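Glyco_hydro_cc domain-containing protein (Cryptococcus neoformans, PDB 6UBC) binds oligosaccharides, probably derived from beta-1,3-glucan, and belongs to glycoside hydrolase family 128, in which beta-1,3-glucan-cleaving enzymes are found. Local coordinates at residues Asn192-Tyr197 and Ala265-Ile270; Ser306-Pro311 and Ser335-Asn340; Thr369-Val374 and Gln407-Ser412; Asp395-Phe400 and Thr438-Tyr443. One frame throughout, in Å; residues are numbered along the deposited sequence.

Contact 1 (Asn192-Tyr197 and Ala265-Ile270)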
# COMPACT_ATOMS: atom_id res chain seq x y z
N ASN A 192 -7.81 -21.49 -1.02
CA ASN A 192 -7.32 -20.90 0.25
C ASN A 192 -5.87 -20.43 0.09
O ASN A 192 -4.97 -21.18 -0.38
CB ASN A 192 -7.37 -21.86 1.45
CG ASN A 192 -7.32 -21.16 2.80
OD1 ASN A 192 -7.60 -19.96 2.91
ND2 ASN A 192 -6.94 -21.91 3.85
N SER A 193 -5.61 -19.23 0.56
CA SER A 193 -4.25 -18.68 0.66
C SER A 193 -3.30 -19.51 1.57
O SER A 193 -3.62 -19.94 2.72
CB SER A 193 -4.39 -17.24 1.09
OG SER A 193 -5.35 -17.04 2.12
N THR A 194 -2.06 -19.65 1.12
CA THR A 194 -0.95 -20.02 2.02
C THR A 194 -0.72 -18.88 3.01
O THR A 194 -0.13 -19.15 4.11
CB THR A 194 0.38 -20.14 1.28
OG1 THR A 194 -0.01 -20.56 -0.03
CG2 THR A 194 1.33 -21.09 1.97
N GLY A 195 -1.07 -17.66 2.57
CA GLY A 195 -0.79 -16.44 3.31
C GLY A 195 -1.93 -16.10 4.24
O GLY A 195 -3.05 -16.45 3.94
N SER A 196 -1.60 -15.47 5.33
CA SER A 196 -2.49 -14.79 6.27
C SER A 196 -2.70 -13.33 5.81
O SER A 196 -1.81 -12.71 5.10
CB SER A 196 -1.92 -14.92 7.62
OG SER A 196 -2.51 -13.97 8.54
N TYR A 197 -3.78 -12.74 6.28
CA TYR A 197 -4.14 -11.34 5.96
C TYR A 197 -3.11 -10.41 6.61
O TYR A 197 -2.91 -9.31 6.09
CB TYR A 197 -5.57 -11.05 6.36
CG TYR A 197 -6.59 -11.50 5.34
CD1 TYR A 197 -6.25 -12.35 4.29
CD2 TYR A 197 -7.88 -11.03 5.40
CE1 TYR A 197 -7.21 -12.74 3.35
CE2 TYR A 197 -8.85 -11.48 4.51
CZ TYR A 197 -8.51 -12.31 3.47
OH TYR A 197 -9.46 -12.71 2.56
N ALA A 265 2.36 -18.49 -8.66
CA ALA A 265 1.23 -17.78 -8.06
C ALA A 265 1.73 -16.88 -6.92
O ALA A 265 2.30 -17.33 -5.93
CB ALA A 265 0.20 -18.76 -7.60
N PRO A 266 1.49 -15.56 -6.98
CA PRO A 266 1.78 -14.71 -5.83
C PRO A 266 1.05 -15.17 -4.55
O PRO A 266 -0.07 -15.72 -4.67
CB PRO A 266 1.16 -13.39 -6.30
CG PRO A 266 1.35 -13.41 -7.74
CD PRO A 266 0.96 -14.82 -8.12
N GLN A 267 1.63 -14.95 -3.38
CA GLN A 267 0.84 -14.97 -2.11
C GLN A 267 -0.10 -13.76 -2.02
O GLN A 267 -1.25 -13.96 -1.66
CB GLN A 267 1.71 -15.01 -0.87
CG GLN A 267 2.33 -16.38 -0.55
CD GLN A 267 2.86 -16.35 0.87
OE1 GLN A 267 2.26 -16.92 1.77
NE2 GLN A 267 3.88 -15.53 1.10
N TYR A 268 0.35 -12.58 -2.47
CA TYR A 268 -0.40 -11.30 -2.37
C TYR A 268 -0.23 -10.50 -3.67
O TYR A 268 0.89 -10.41 -4.20
CB TYR A 268 0.19 -10.43 -1.25
CG TYR A 268 0.28 -11.13 0.09
CD1 TYR A 268 -0.81 -11.17 0.95
CD2 TYR A 268 1.39 -11.88 0.42
CE1 TYR A 268 -0.75 -11.87 2.15
CE2 TYR A 268 1.46 -12.55 1.63
CZ TYR A 268 0.38 -12.57 2.50
OH TYR A 268 0.47 -13.29 3.67
N ILE A 269 -1.31 -9.85 -4.12
CA ILE A 269 -1.24 -8.94 -5.29
C ILE A 269 -1.85 -7.62 -4.89
O ILE A 269 -3.06 -7.62 -4.51
CB ILE A 269 -1.98 -9.52 -6.47
CG1 ILE A 269 -1.38 -10.84 -6.94
CG2 ILE A 269 -1.93 -8.50 -7.58
CD1 ILE A 269 -2.33 -11.65 -7.78
N ILE A 270 -1.05 -6.55 -4.90
CA ILE A 270 -1.59 -5.17 -4.78
C ILE A 270 -2.02 -4.67 -6.17
O ILE A 270 -1.27 -4.78 -7.15
CB ILE A 270 -0.56 -4.27 -4.12
CG1 ILE A 270 -0.28 -4.75 -2.71
CG2 ILE A 270 -1.01 -2.79 -4.24
CD1 ILE A 270 0.88 -4.01 -2.04
O HOH W 1 -1.85 -16.51 -0.59
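Y268 OH donates a hydrogen bond of 2.8 Å to S196 O. The hydroxyl lies in the plane of the S196 carbonyl and meets a lone pair of S196 O, at a C=O...O angle of 139°. The carbonyl oxygen lies near the plane of the ring, at its edge, and also meets Y268 CE1 at 3.2 Å. G195 CA approaches the same hydroxyl, 3.4 Å from Y268 OH. The end of Q267 touches the same glycine from another direction, with Q267 OE1 3.5 Å from G195 CA. Q267 has CG beside its own backbone N (chi1 -77°) and runs extended from there, which carries the amide out to G195 and T194. A water also bridges the backbones. It donates to Q267 O at 2.8 Å and receives a long, weak bond from G195 N.

This joins the lead-in to the first strand of a (beta/alpha)8, or TIM, barrel to the start of strand 268-270. The loop 192-197 runs past the N-terminal end of the strands and packs on the start of strand 268-270 and on I307 of strand 307-309.

Further bonds shape the loop. S193 OG donates to G195 O at 3.0 Å, within the carbonyl plane, and ties the turn to itself. S196 OG is bonded to T198 O just beyond. The ring of Y268 is placed by I307, V239 and the W367 ring, whose plane is inclined to it by about 35°. W367 NE1 in turn bonds Y197 O, and Q267 NE2 has a weak bond to S237 OG.

Contact 2 (Ser306-Pro311 and Ser335-Asn340)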
# COMPACT_ATOMS: atom_id res chain seq x y z
N SER A 306 -4.00 -16.64 -4.56
CA SER A 306 -3.46 -15.26 -4.35
C SER A 306 -4.49 -14.46 -3.56
O SER A 306 -5.71 -14.59 -3.85
CB SER A 306 -3.10 -14.61 -5.65
OG SER A 306 -2.12 -15.37 -6.32
N ILE A 307 -4.04 -13.73 -2.55
CA ILE A 307 -4.87 -12.72 -1.85
C ILE A 307 -4.90 -11.42 -2.69
O ILE A 307 -3.78 -10.91 -3.03
CB ILE A 307 -4.35 -12.49 -0.42
CG1 ILE A 307 -4.58 -13.70 0.47
CG2 ILE A 307 -4.99 -11.29 0.20
CD1 ILE A 307 -3.69 -13.72 1.68
N LEU A 308 -6.10 -10.90 -3.00
CA LEU A 308 -6.25 -9.71 -3.87
C LEU A 308 -6.46 -8.46 -3.04
O LEU A 308 -7.39 -8.37 -2.22
CB LEU A 308 -7.40 -9.87 -4.82
CG LEU A 308 -7.33 -11.13 -5.69
CD1 LEU A 308 -8.39 -11.01 -6.75
CD2 LEU A 308 -5.94 -11.29 -6.30
N ILE A 309 -5.56 -7.50 -3.23
CA ILE A 309 -5.62 -6.19 -2.56
C ILE A 309 -6.08 -5.16 -3.61
O ILE A 309 -5.53 -5.11 -4.69
CB ILE A 309 -4.28 -5.88 -1.92
CG1 ILE A 309 -4.00 -6.93 -0.83
CG2 ILE A 309 -4.20 -4.48 -1.37
CD1 ILE A 309 -2.67 -7.64 -1.03
N SER A 310 -7.02 -4.32 -3.26
CA SER A 310 -7.73 -3.42 -4.21
C SER A 310 -6.73 -2.38 -4.74
O SER A 310 -5.65 -2.18 -4.17
CB SER A 310 -8.89 -2.73 -3.54
OG SER A 310 -8.51 -1.63 -2.75
N PRO A 311 -7.11 -1.65 -5.82
CA PRO A 311 -6.39 -0.42 -6.14
C PRO A 311 -6.44 0.57 -4.98
O PRO A 311 -7.36 0.54 -4.15
CB PRO A 311 -7.13 0.18 -7.36
CG PRO A 311 -7.92 -1.02 -7.92
CD PRO A 311 -8.31 -1.82 -6.68
N SER A 335 -14.30 -9.68 -6.77
CA SER A 335 -14.03 -8.55 -5.84
C SER A 335 -12.64 -8.74 -5.23
O SER A 335 -11.99 -9.81 -5.40
CB SER A 335 -15.10 -8.28 -4.78
OG SER A 335 -14.89 -6.93 -4.20
N TRP A 336 -12.20 -7.75 -4.49
CA TRP A 336 -10.94 -7.85 -3.75
C TRP A 336 -11.19 -8.51 -2.39
O TRP A 336 -12.37 -8.51 -1.92
CB TRP A 336 -10.29 -6.49 -3.61
CG TRP A 336 -11.11 -5.46 -2.89
CD1 TRP A 336 -11.11 -5.24 -1.55
CD2 TRP A 336 -11.91 -4.43 -3.47
NE1 TRP A 336 -11.87 -4.17 -1.26
CE2 TRP A 336 -12.35 -3.62 -2.42
CE3 TRP A 336 -12.26 -4.09 -4.77
CZ2 TRP A 336 -13.18 -2.54 -2.64
CZ3 TRP A 336 -13.09 -3.01 -4.98
CH2 TRP A 336 -13.56 -2.26 -3.92
N ASP A 337 -10.11 -8.99 -1.78
CA ASP A 337 -10.15 -9.54 -0.40
C ASP A 337 -9.89 -8.43 0.62
O ASP A 337 -10.47 -8.46 1.70
CB ASP A 337 -9.13 -10.66 -0.28
CG ASP A 337 -9.37 -11.79 -1.23
OD1 ASP A 337 -10.46 -12.30 -1.18
OD2 ASP A 337 -8.47 -12.15 -1.97
N ILE A 338 -8.97 -7.53 0.27
CA ILE A 338 -8.38 -6.51 1.18
C ILE A 338 -8.47 -5.12 0.53
O ILE A 338 -8.06 -4.99 -0.61
CB ILE A 338 -6.95 -6.90 1.58
CG1 ILE A 338 -6.97 -8.17 2.44
CG2 ILE A 338 -6.25 -5.75 2.28
CD1 ILE A 338 -5.62 -8.70 2.71
N THR A 339 -9.06 -4.17 1.25
CA THR A 339 -9.26 -2.78 0.79
C THR A 339 -7.92 -2.07 1.03
O THR A 339 -7.38 -2.13 2.14
CB THR A 339 -10.41 -2.07 1.48
OG1 THR A 339 -11.56 -2.91 1.39
CG2 THR A 339 -10.69 -0.72 0.84
N ASN A 340 -7.42 -1.43 -0.02
CA ASN A 340 -6.10 -0.79 -0.07
C ASN A 340 -6.26 0.69 0.22
O ASN A 340 -6.94 1.36 -0.62
CB ASN A 340 -5.51 -0.98 -1.47
CG ASN A 340 -4.11 -0.47 -1.65
OD1 ASN A 340 -3.58 0.21 -0.78
ND2 ASN A 340 -3.50 -0.78 -2.82
O HOH W 2 -8.00 -14.94 -1.99
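L308 O is held by two backbone donors, D337 N at 2.8 Å and I338 N at 3.1 Å. The first is tilted from the carbonyl plane; the second lies nearly along the C=O axis. The carboxylate of D337 turns back to the same residue. L308 N points almost straight at D337 OD2, 2.9 Å away with an N-H...O angle of 178°, and meets its anti lone pair. A water links this oxygen to S306 O, while D337 OD1 forms a salt bridge with K302. These bonds probably stabilise the charged carboxylate.

Farther on, S310 N donates to I338 O, and S310 OG takes two roles. It accepts from N340 N at 2.9 Å and donates to P311 O at 2.8 Å. S310 CB lies over the five-membered ring of W336, 3.6 Å from its centroid, a CH-pi contact. S335 OG is on the other face of the indole. N340 carries CG anti to its backbone N (chi1 -176°), which turns the amide toward S310; ND2 donates to S310 O at 2.9 Å, with that oxygen in the amide plane. N340 OD1 bonds T369 OG1 on the next strand. I309 CG1 lies alongside I338 CB, both side chains pointing the same way.

The single bridge of I309 with I338 joins strand 307-309 to the approach of strand 339-345. It helps close the ring of strands of a TIM barrel.

Contact 3 (Thr369-Val374 and Gln407-Ser412)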
# COMPACT_ATOMS: atom_id res chain seq x y z
N THR A 369 -1.13 0.61 2.24
CA THR A 369 0.07 0.23 1.45
C THR A 369 1.05 1.43 1.39
O THR A 369 2.20 1.20 1.06
CB THR A 369 -0.26 -0.31 0.07
OG1 THR A 369 -0.92 0.74 -0.65
CG2 THR A 369 -1.07 -1.60 0.15
N GLU A 370 0.59 2.66 1.67
CA GLU A 370 1.47 3.85 1.73
C GLU A 370 0.90 4.75 2.81
O GLU A 370 -0.32 5.04 2.74
CB GLU A 370 1.50 4.62 0.41
CG GLU A 370 2.14 3.90 -0.73
CD GLU A 370 2.08 4.57 -2.07
OE1 GLU A 370 1.71 5.78 -2.14
OE2 GLU A 370 2.39 3.86 -3.09
N PHE A 371 1.67 5.14 3.79
CA PHE A 371 1.28 6.31 4.61
C PHE A 371 2.41 7.31 4.69
O PHE A 371 3.57 6.94 4.53
CB PHE A 371 0.88 5.93 6.02
CG PHE A 371 1.95 5.42 6.94
CD1 PHE A 371 2.72 6.30 7.68
CD2 PHE A 371 2.19 4.06 7.05
CE1 PHE A 371 3.72 5.82 8.50
CE2 PHE A 371 3.22 3.58 7.83
CZ PHE A 371 3.97 4.47 8.57
N ALA A 372 2.02 8.56 4.85
CA ALA A 372 2.94 9.71 4.96
C ALA A 372 2.32 10.83 5.75
O ALA A 372 1.11 10.98 5.67
CB ALA A 372 3.41 10.16 3.61
N CYS A 373 3.15 11.62 6.43
CA CYS A 373 2.73 12.85 7.13
C CYS A 373 2.53 13.93 6.07
O CYS A 373 3.53 14.45 5.52
CB CYS A 373 3.74 13.27 8.17
SG CYS A 373 3.13 14.52 9.33
N VAL A 374 1.29 14.31 5.83
CA VAL A 374 0.91 15.36 4.84
C VAL A 374 -0.25 16.14 5.44
O VAL A 374 -1.25 15.53 5.84
CB VAL A 374 0.51 14.76 3.49
CG1 VAL A 374 0.07 15.80 2.50
CG2 VAL A 374 1.57 13.87 2.89
N GLN A 407 -4.96 -4.77 8.80
CA GLN A 407 -4.19 -6.06 8.90
C GLN A 407 -2.74 -5.88 8.46
O GLN A 407 -1.95 -6.78 8.68
CB GLN A 407 -4.79 -7.17 8.04
CG GLN A 407 -6.25 -7.36 8.29
CD GLN A 407 -6.34 -8.27 9.45
OE1 GLN A 407 -6.01 -9.46 9.31
NE2 GLN A 407 -6.75 -7.66 10.56
N ALA A 408 -2.38 -4.76 7.83
CA ALA A 408 -0.99 -4.49 7.42
C ALA A 408 -0.85 -2.99 7.13
O ALA A 408 -1.86 -2.38 6.70
CB ALA A 408 -0.63 -5.36 6.21
N TYR A 409 0.37 -2.46 7.25
CA TYR A 409 0.67 -1.07 6.87
C TYR A 409 2.14 -0.99 6.46
O TYR A 409 3.02 -1.80 6.88
CB TYR A 409 0.35 -0.14 8.03
CG TYR A 409 1.12 -0.49 9.28
CD1 TYR A 409 2.40 0.01 9.52
CD2 TYR A 409 0.59 -1.31 10.27
CE1 TYR A 409 3.13 -0.30 10.65
CE2 TYR A 409 1.30 -1.63 11.42
CZ TYR A 409 2.59 -1.12 11.62
OH TYR A 409 3.32 -1.38 12.74
N ALA A 410 2.40 0.01 5.61
CA ALA A 410 3.75 0.29 5.09
C ALA A 410 4.00 1.79 5.01
O ALA A 410 3.24 2.55 4.34
CB ALA A 410 3.92 -0.35 3.73
N TYR A 411 5.15 2.16 5.55
CA TYR A 411 5.76 3.49 5.37
C TYR A 411 5.95 3.81 3.89
O TYR A 411 6.56 3.01 3.13
CB TYR A 411 7.05 3.50 6.15
CG TYR A 411 7.70 4.83 6.37
CD1 TYR A 411 8.38 5.48 5.33
CD2 TYR A 411 7.63 5.45 7.58
CE1 TYR A 411 9.03 6.67 5.56
CE2 TYR A 411 8.30 6.64 7.84
CZ TYR A 411 8.96 7.27 6.81
OH TYR A 411 9.62 8.44 7.07
N SER A 412 5.47 4.98 3.44
CA SER A 412 5.59 5.36 2.02
C SER A 412 7.02 5.82 1.76
O SER A 412 7.47 6.74 2.47
CB SER A 412 4.62 6.44 1.68
OG SER A 412 4.79 6.77 0.32
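The rings of F371 and Y411 meet obliquely, planes at 73° and centroids 5.6 Å apart. The two side chains cross at about a right angle. F371 CG stands between its backbone N and carbonyl carbon (chi1 69°), which lays the ring over the neighbouring strand. Y411 CA lies over one face of the F371 ring, 4.0 Å from the F371 centroid, a CH-pi contact. F371 CZ touches Y411 CD2 at 3.9 Å. On the side of Y409, F371 CE2 meets Y409 CD1 at 4.0 Å. The phenyl ring thus rests between two tyrosines of one strand.

The backbones are bonded at the same residue. F371 N donates to A410 O at 3.1 Å, and S412 N donates to F371 O at 2.9 Å. S412 CB packs on E370 CB, while E370 OE2 is bonded to W225 NE1.

The strands are adjacent parallel members of the TIM barrel, their axes inclined at 54°. Strand 339-345 flanks 369-374 on its other edge. F371 faces I396 of helix 386-402, and Y409 reaches V397 of that helix and I440 of helix 431-441. The Y411 ring stacks on W421.

Contact 4 (Asp395-Phe400 and Thr438-Tyr443)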
# COMPACT_ATOMS: atom_id res chain seq x y z
N ASP A 395 2.68 7.75 16.63
CA ASP A 395 1.23 7.74 16.81
C ASP A 395 0.57 6.77 15.84
O ASP A 395 -0.35 6.03 16.24
CB ASP A 395 0.60 9.12 16.66
CG ASP A 395 0.83 10.10 17.82
OD1 ASP A 395 1.30 9.68 18.86
OD2 ASP A 395 0.52 11.28 17.64
N ILE A 396 0.92 6.82 14.55
CA ILE A 396 0.18 6.06 13.53
C ILE A 396 0.53 4.57 13.71
O ILE A 396 -0.34 3.69 13.47
CB ILE A 396 0.44 6.61 12.10
CG1 ILE A 396 -0.76 6.23 11.21
CG2 ILE A 396 1.77 6.17 11.50
CD1 ILE A 396 -0.69 6.78 9.79
N VAL A 397 1.77 4.26 14.06
CA VAL A 397 2.16 2.83 14.26
C VAL A 397 1.37 2.24 15.43
O VAL A 397 0.74 1.16 15.24
CB VAL A 397 3.67 2.68 14.41
CG1 VAL A 397 4.01 1.29 14.97
CG2 VAL A 397 4.40 2.96 13.08
N ALA A 398 1.24 2.98 16.54
CA ALA A 398 0.39 2.57 17.68
C ALA A 398 -1.08 2.40 17.30
O ALA A 398 -1.68 1.35 17.69
CB ALA A 398 0.56 3.54 18.80
N LEU A 399 -1.64 3.35 16.56
CA LEU A 399 -3.01 3.27 16.05
C LEU A 399 -3.16 2.01 15.22
O LEU A 399 -4.14 1.27 15.42
CB LEU A 399 -3.31 4.51 15.21
CG LEU A 399 -4.76 4.70 14.81
CD1 LEU A 399 -5.00 6.14 14.45
CD2 LEU A 399 -5.16 3.85 13.61
N PHE A 400 -2.33 1.80 14.20
CA PHE A 400 -2.50 0.67 13.28
C PHE A 400 -2.41 -0.65 14.07
O PHE A 400 -3.24 -1.53 13.83
CB PHE A 400 -1.46 0.68 12.17
CG PHE A 400 -1.61 1.75 11.13
CD1 PHE A 400 -2.82 2.32 10.79
CD2 PHE A 400 -0.49 2.22 10.48
CE1 PHE A 400 -2.92 3.24 9.76
CE2 PHE A 400 -0.58 3.18 9.49
CZ PHE A 400 -1.79 3.66 9.08
N THR A 438 12.12 1.89 15.17
CA THR A 438 11.95 1.79 16.63
C THR A 438 10.50 1.54 16.98
O THR A 438 10.25 0.68 17.82
CB THR A 438 12.45 3.06 17.33
OG1 THR A 438 13.84 3.17 17.03
CG2 THR A 438 12.23 2.95 18.81
N ALA A 439 9.58 2.24 16.36
CA ALA A 439 8.13 2.07 16.63
C ALA A 439 7.71 0.63 16.26
O ALA A 439 7.04 -0.02 17.09
CB ALA A 439 7.34 3.12 15.89
N ILE A 440 8.07 0.09 15.10
CA ILE A 440 7.51 -1.22 14.72
C ILE A 440 8.24 -2.28 15.57
O ILE A 440 7.65 -3.30 15.82
CB ILE A 440 7.64 -1.46 13.22
CG1 ILE A 440 9.10 -1.57 12.74
CG2 ILE A 440 6.90 -0.39 12.44
CD1 ILE A 440 9.21 -1.98 11.29
N SER A 441 9.44 -1.99 16.08
CA SER A 441 10.26 -2.96 16.84
C SER A 441 9.64 -3.19 18.24
O SER A 441 9.94 -4.26 18.86
CB SER A 441 11.74 -2.52 16.93
OG SER A 441 12.33 -2.68 15.63
N GLN A 442 8.78 -2.30 18.70
CA GLN A 442 8.07 -2.51 19.98
C GLN A 442 7.10 -3.69 19.86
O GLN A 442 6.73 -4.26 20.89
CB GLN A 442 7.19 -1.34 20.34
CG GLN A 442 7.95 -0.05 20.53
CD GLN A 442 6.93 1.05 20.62
OE1 GLN A 442 6.28 1.48 19.62
NE2 GLN A 442 6.74 1.47 21.84
N TYR A 443 6.70 -4.05 18.65
CA TYR A 443 5.66 -5.09 18.37
C TYR A 443 6.29 -6.40 17.94
O TYR A 443 5.84 -7.45 18.38
CB TYR A 443 4.63 -4.58 17.35
CG TYR A 443 3.88 -3.38 17.87
CD1 TYR A 443 2.76 -3.53 18.67
CD2 TYR A 443 4.36 -2.09 17.66
CE1 TYR A 443 2.13 -2.44 19.26
CE2 TYR A 443 3.72 -1.00 18.22
CZ TYR A 443 2.62 -1.17 19.03
OH TYR A 443 1.99 -0.09 19.58
O HOH W 3 -0.73 -0.16 19.81
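V397 of helix 386-402 packs against helix 431-441, the last helix of the chain. Both belong to the outer helical layer of the TIM barrel, on either side of strand 406-411 in the sequence. The bond from CA to CB of V397 points toward the other segment, and V397 CB already lies 4.0 Å from A439 CB. CG1 is anti to the backbone N (chi1 165°) and does most of the touching. V397 CG1 meets A439 CB at 3.9 Å and I440 CG2 at 4.2 Å. It also meets Y443 CE2 at 4.0 Å, coming obliquely to the ring. The second methyl, V397 CG2, is 4.1 Å from A439 CB. A439 is small enough for the valine to come close to the helix.

Y443 reaches across to the first segment. The ring of Y443 has I440 O near its plane, at the edge. Its hydroxyl lies by the next residue of the first helix, with Y443 OH 3.6 Å from A398 CA. V397 and I440 both also touch Y409 of the barrel sheet. The contact is apolar apart from its outer rim. There a water bridges the two segments: it donates to A398 O at 2.8 Å and is hydrogen-bonded to Y443 OH at 2.7 Å.

Overall arrangement
Contacts 1, 2 and 3 share one barrel sheet. Contact 1 reaches strand 268-270, contact 2 strands 307-309 and 339-345, and contact 3 strands 366-375 and 406-411. Contacts 1 and 2 are closest, with centres 10 Å apart. Contacts 2 and 3 have centres 16 Å apart and touch where strands 339-345 and 366-375 are neighbours in the sheet. Contact 4 is in the helical layer, packed on aromatic residues of contact 3 with centres 12 Å apart; its centre is about 24 Å from those of contacts 1 and 2. Contacts 1, 2 and 3 follow in series; contacts 3 and 4 interleave. Together they sample the loop at the N-terminal ends of the strands, the strand-to-strand contacts and the helical layer of one barrel.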